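Local atomic coordinates of glycosyl hydrolase, family 38 (Enterococcus faecalis, PDB entry 5KBP), a protein that probably hydrolyses alpha-linked mannose from glycans, as a bacterial alpha-mannosidase of glycoside hydrolase family 38. Residues P88-Q93 with N106-H111; Q141-L145 with T870-E874. One frame throughout, in Å; residues are numbered along the deposited sequence.

Contact 1 of 2, residues P88-Q93 with N106-H111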
# COMPACT_ATOMS: atom_id res chain seq x y z
N PRO A 88 -17.18 -17.41 -12.74
CA PRO A 88 -18.18 -16.87 -11.81
C PRO A 88 -17.60 -16.28 -10.52
O PRO A 88 -18.38 -15.85 -9.67
CB PRO A 88 -19.03 -18.09 -11.49
CG PRO A 88 -18.04 -19.22 -11.52
CD PRO A 88 -16.99 -18.86 -12.55
N PHE A 89 -16.29 -16.26 -10.38
CA PHE A 89 -15.64 -15.80 -9.16
C PHE A 89 -15.19 -14.35 -9.32
O PHE A 89 -15.14 -13.79 -10.42
CB PHE A 89 -14.45 -16.69 -8.80
CG PHE A 89 -14.82 -18.11 -8.47
CD1 PHE A 89 -16.12 -18.45 -8.13
CD2 PHE A 89 -13.86 -19.10 -8.51
CE1 PHE A 89 -16.45 -19.76 -7.83
CE2 PHE A 89 -14.18 -20.41 -8.21
CZ PHE A 89 -15.48 -20.74 -7.87
N TYR A 90 -14.85 -13.74 -8.18
CA TYR A 90 -14.23 -12.41 -8.20
C TYR A 90 -12.72 -12.52 -8.39
O TYR A 90 -12.14 -11.80 -9.21
CB TYR A 90 -14.57 -11.67 -6.91
CG TYR A 90 -13.92 -10.31 -6.77
CD1 TYR A 90 -14.34 -9.23 -7.54
CD2 TYR A 90 -12.90 -10.09 -5.86
CE1 TYR A 90 -13.76 -7.99 -7.42
CE2 TYR A 90 -12.31 -8.85 -5.72
CZ TYR A 90 -12.74 -7.80 -6.50
OH TYR A 90 -12.15 -6.56 -6.37
N ILE A 91 -12.08 -13.42 -7.66
CA ILE A 91 -10.67 -13.73 -7.82
C ILE A 91 -10.49 -15.24 -7.75
O ILE A 91 -11.39 -15.98 -7.33
CB ILE A 91 -9.79 -13.04 -6.75
CG1 ILE A 91 -10.40 -13.19 -5.35
CG2 ILE A 91 -9.60 -11.57 -7.08
CD1 ILE A 91 -9.90 -14.39 -4.58
N LEU A 92 -9.32 -15.70 -8.18
CA LEU A 92 -8.95 -17.11 -8.07
C LEU A 92 -8.14 -17.28 -6.78
O LEU A 92 -6.98 -16.87 -6.72
CB LEU A 92 -8.14 -17.56 -9.28
CG LEU A 92 -8.82 -17.43 -10.65
CD1 LEU A 92 -8.00 -18.14 -11.71
CD2 LEU A 92 -10.25 -17.98 -10.60
N GLN A 93 -8.75 -17.88 -5.77
CA GLN A 93 -8.20 -17.90 -4.43
C GLN A 93 -7.45 -19.19 -4.15
O GLN A 93 -7.49 -20.15 -4.92
CB GLN A 93 -9.32 -17.72 -3.39
CG GLN A 93 -10.10 -18.99 -3.09
CD GLN A 93 -11.13 -19.33 -4.16
OE1 GLN A 93 -11.10 -18.79 -5.26
NE2 GLN A 93 -12.05 -20.23 -3.83
N ASN A 106 -16.39 -14.68 -2.22
CA ASN A 106 -15.80 -14.69 -3.55
C ASN A 106 -16.83 -15.08 -4.60
O ASN A 106 -16.85 -14.52 -5.70
CB ASN A 106 -14.61 -15.65 -3.58
CG ASN A 106 -13.84 -15.57 -4.89
OD1 ASN A 106 -13.68 -14.50 -5.47
ND2 ASN A 106 -13.35 -16.72 -5.35
N MET A 107 -17.70 -16.04 -4.27
CA MET A 107 -18.75 -16.45 -5.20
C MET A 107 -19.91 -15.46 -5.20
O MET A 107 -20.51 -15.19 -6.24
CB MET A 107 -19.24 -17.85 -4.86
CG MET A 107 -18.14 -18.83 -4.48
SD MET A 107 -18.75 -20.49 -4.09
CE MET A 107 -19.01 -21.12 -5.74
N LEU A 108 -20.23 -14.91 -4.02
CA LEU A 108 -21.33 -13.96 -3.92
C LEU A 108 -21.02 -12.68 -4.70
O LEU A 108 -21.86 -12.19 -5.46
CB LEU A 108 -21.62 -13.65 -2.45
CG LEU A 108 -22.89 -12.90 -2.04
CD1 LEU A 108 -22.68 -11.39 -2.04
CD2 LEU A 108 -24.07 -13.29 -2.92
N ILE A 109 -19.81 -12.15 -4.53
CA ILE A 109 -19.43 -10.94 -5.26
C ILE A 109 -19.19 -11.26 -6.72
O ILE A 109 -19.54 -10.47 -7.61
CB ILE A 109 -18.20 -10.29 -4.60
CG1 ILE A 109 -18.57 -9.77 -3.20
CG2 ILE A 109 -17.66 -9.16 -5.46
CD1 ILE A 109 -17.44 -9.04 -2.50
N GLY A 110 -18.59 -12.41 -7.01
CA GLY A 110 -18.43 -12.82 -8.40
C GLY A 110 -19.75 -12.92 -9.13
O GLY A 110 -19.85 -12.56 -10.30
N HIS A 111 -20.79 -13.40 -8.44
CA HIS A 111 -22.11 -13.49 -9.04
C HIS A 111 -22.70 -12.10 -9.27
O HIS A 111 -23.15 -11.78 -10.38
CB HIS A 111 -23.04 -14.33 -8.17
CG HIS A 111 -24.46 -14.34 -8.63
ND1 HIS A 111 -25.45 -13.60 -8.01
CD2 HIS A 111 -25.07 -15.00 -9.64
CE1 HIS A 111 -26.60 -13.80 -8.62
NE2 HIS A 111 -26.40 -14.65 -9.62

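Contact 2 of 2, residues Q141-L145 with T870-E874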
# COMPACT_ATOMS: atom_id res chain seq x y z
N GLN A 141 -22.75 -26.19 -5.62
CA GLN A 141 -24.19 -26.35 -5.78
C GLN A 141 -24.96 -25.23 -5.09
O GLN A 141 -25.98 -24.77 -5.60
CB GLN A 141 -24.62 -27.71 -5.24
CG GLN A 141 -25.63 -28.44 -6.11
CD GLN A 141 -25.07 -28.82 -7.46
OE1 GLN A 141 -25.16 -28.05 -8.43
NE2 GLN A 141 -24.48 -30.00 -7.55
N LEU A 142 -24.47 -24.78 -3.93
CA LEU A 142 -25.10 -23.67 -3.23
C LEU A 142 -24.84 -22.33 -3.90
O LEU A 142 -25.30 -21.31 -3.38
CB LEU A 142 -24.61 -23.62 -1.78
CG LEU A 142 -25.17 -24.67 -0.81
CD1 LEU A 142 -24.60 -24.47 0.58
CD2 LEU A 142 -26.69 -24.62 -0.78
N ALA A 143 -24.13 -22.30 -5.02
CA ALA A 143 -23.95 -21.07 -5.79
C ALA A 143 -24.42 -21.23 -7.23
O ALA A 143 -24.01 -20.46 -8.10
CB ALA A 143 -22.48 -20.63 -5.76
N ASN A 144 -25.27 -22.22 -7.49
CA ASN A 144 -25.81 -22.49 -8.83
C ASN A 144 -24.69 -22.85 -9.81
O ASN A 144 -24.74 -22.50 -11.00
CB ASN A 144 -26.64 -21.31 -9.34
CG ASN A 144 -27.75 -20.93 -8.39
OD1 ASN A 144 -28.29 -21.78 -7.67
ND2 ASN A 144 -28.11 -19.65 -8.37
N LEU A 145 -23.68 -23.56 -9.32
CA LEU A 145 -22.59 -24.03 -10.17
C LEU A 145 -22.58 -25.55 -10.19
O LEU A 145 -22.26 -26.17 -9.16
CB LEU A 145 -21.25 -23.49 -9.67
CG LEU A 145 -21.08 -21.97 -9.69
CD1 LEU A 145 -19.68 -21.58 -9.25
CD2 LEU A 145 -21.37 -21.42 -11.08
N THR A 870 -32.02 -20.58 2.35
CA THR A 870 -31.47 -20.09 1.10
C THR A 870 -30.13 -20.75 0.81
O THR A 870 -29.57 -21.48 1.63
CB THR A 870 -31.30 -18.56 1.12
OG1 THR A 870 -30.27 -18.21 2.06
CG2 THR A 870 -32.60 -17.88 1.52
N ASN A 871 -29.62 -20.48 -0.39
CA ASN A 871 -28.26 -20.86 -0.76
C ASN A 871 -27.30 -19.81 -0.20
O ASN A 871 -27.69 -18.92 0.56
CB ASN A 871 -28.16 -21.03 -2.27
CG ASN A 871 -28.65 -19.81 -3.04
OD1 ASN A 871 -28.58 -18.68 -2.56
ND2 ASN A 871 -29.16 -20.04 -4.24
N VAL A 872 -26.02 -19.90 -0.58
CA VAL A 872 -25.06 -18.89 -0.13
C VAL A 872 -25.16 -17.60 -0.93
O VAL A 872 -24.57 -16.59 -0.54
CB VAL A 872 -23.62 -19.41 -0.18
CG1 VAL A 872 -23.48 -20.64 0.72
CG2 VAL A 872 -23.21 -19.72 -1.61
N LEU A 873 -25.89 -17.61 -2.05
CA LEU A 873 -26.22 -16.39 -2.77
C LEU A 873 -27.45 -15.69 -2.20
O LEU A 873 -27.93 -14.73 -2.80
CB LEU A 873 -26.43 -16.68 -4.25
CG LEU A 873 -25.24 -17.29 -5.00
CD1 LEU A 873 -25.55 -17.43 -6.49
CD2 LEU A 873 -23.97 -16.48 -4.78
N GLU A 874 -27.96 -16.18 -1.06
CA GLU A 874 -29.05 -15.56 -0.32
C GLU A 874 -30.37 -15.59 -1.08
O GLU A 874 -31.24 -14.74 -0.87
CB GLU A 874 -28.70 -14.12 0.08
CG GLU A 874 -27.56 -14.03 1.08
CD GLU A 874 -26.81 -12.72 1.00
OE1 GLU A 874 -25.61 -12.70 1.34
OE2 GLU A 874 -27.42 -11.71 0.60
O HOH W 1 -29.52 -17.82 -6.81

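Contact 1 of 2, residues P88-Q93 with N106-H111
Asn-106, on a buried turn of helix 100-117, pairs its side-chain amide with the backbone N-H and C=O of a single residue, Ile-91, in the loop 88-93. Its OD1 takes the N-H of Ile-91 at 2.9 Å, nearly straight (168°) and on a lone pair in the carbonyl plane, while its ND2 gives a hydrogen to Ile-91 O, also at 2.9 Å. Gripping both groups with one amide fixes the amide's flip. OD1 has a second, weak bond from Tyr-90 N. The same N-H also reaches the main-chain Asn-106 O at 3.3 Å, on the face of that carbonyl opposite the helical donor Gly-110 N. With CG anti to the backbone N (chi1 -173°), the amide is carried out from the helix to the loop. Gln-93 OE1 lies near ND2, but the angle is too poor for a bond; Gln-93 NE2 instead binds Asn-103 OD1, one helical turn earlier.

Backbone meets backbone at Gly-110, whose CA makes a CA-H...O contact of 3.3 Å with Pro-88 O. With no side chain at Gly-110, the two backbones approach to 4.2 Å between Phe-89 CA and Gly-110 CA.

Apolar contacts flank the amide. Met-107 lies alongside Phe-89, its CE at the ring edge, 3.6 Å from CE1. Ile-109 CG2 approaches the Tyr-90 ring obliquely, 3.9 Å from CD1.

The loop after strand 84-85 is thus pinned to helix 100-117 within the family 38 N-terminal domain. Around the pair, Met-140 of helix 136-141 packs on Phe-89 and Met-107, helix 59-65 touches Tyr-90 and Ile-91, and helix 337-348 lies against Tyr-90 and Ile-109.

Contact 2 of 2, residues Q141-L145 with T870-E874
Leu-142 meets the turn 871-874 with both its carbonyl and its side chain. Followed outward, its CB sits 4.1 Å from both CG1 and CG2 of Val-872. CG lies anti to the carbonyl carbon (chi1 -75°), which brings both methyls to the turn: CD1 meets Val-872 CG1 at 4.0 Å and CD2 the CA and CB of Asn-871. The Leu-142 and Val-872 side chains cross at about a right angle. Leu-142 O accepts the N-H of Val-872 at 3.2 Å, a moderately bent bond (144°), and Asn-871 CB and Val-872 CG2 press close to the same oxygen.

Helix 136-141 ends here in a Schellman motif, with Asn-144 (positive phi) as C-prime residue and Asn-144 N bonded to Gln-141 O. Asn-144 ND2 donates to a water, which also takes a weak bond from Asn-871 ND2. Asn-871 OD1 binds Glu-875 N in its own loop. Leu-873, third residue of the type I turn, sets CD1 3.8 Å from Ala-143 O.

The end of helix 136-141 thereby joins the loop between strands 864-870 and 892-897 of the C-terminal sandwich; Val-104 and Leu-108 of helix 100-117 pack on Val-872 and Leu-873, and Ile-892 touches Leu-142.

Both contacts are mostly buried, but contact 1 lies deeper, within the N-terminal domain, whereas contact 2 joins that domain to the C-terminal beta sandwich, 725 residues on, and has a rim at exposed Asn-144 with a weak water bridge to Asn-871. Their chemistry differs accordingly: in contact 1 a side-chain amide and a glycine lock a loop to a nearby helix, while contact 2 has a single backbone bond amid aliphatic packing. Helix 100-117 serves both. Met-107 CE lies 3.5 Å from Ala-143 CB, and Leu-108 CD2 is 3.7 Å from Leu-873 CD2. Leu-145 CD1 also packs on Pro-88 CG; the centres of the two contacts are about 12 Å apart.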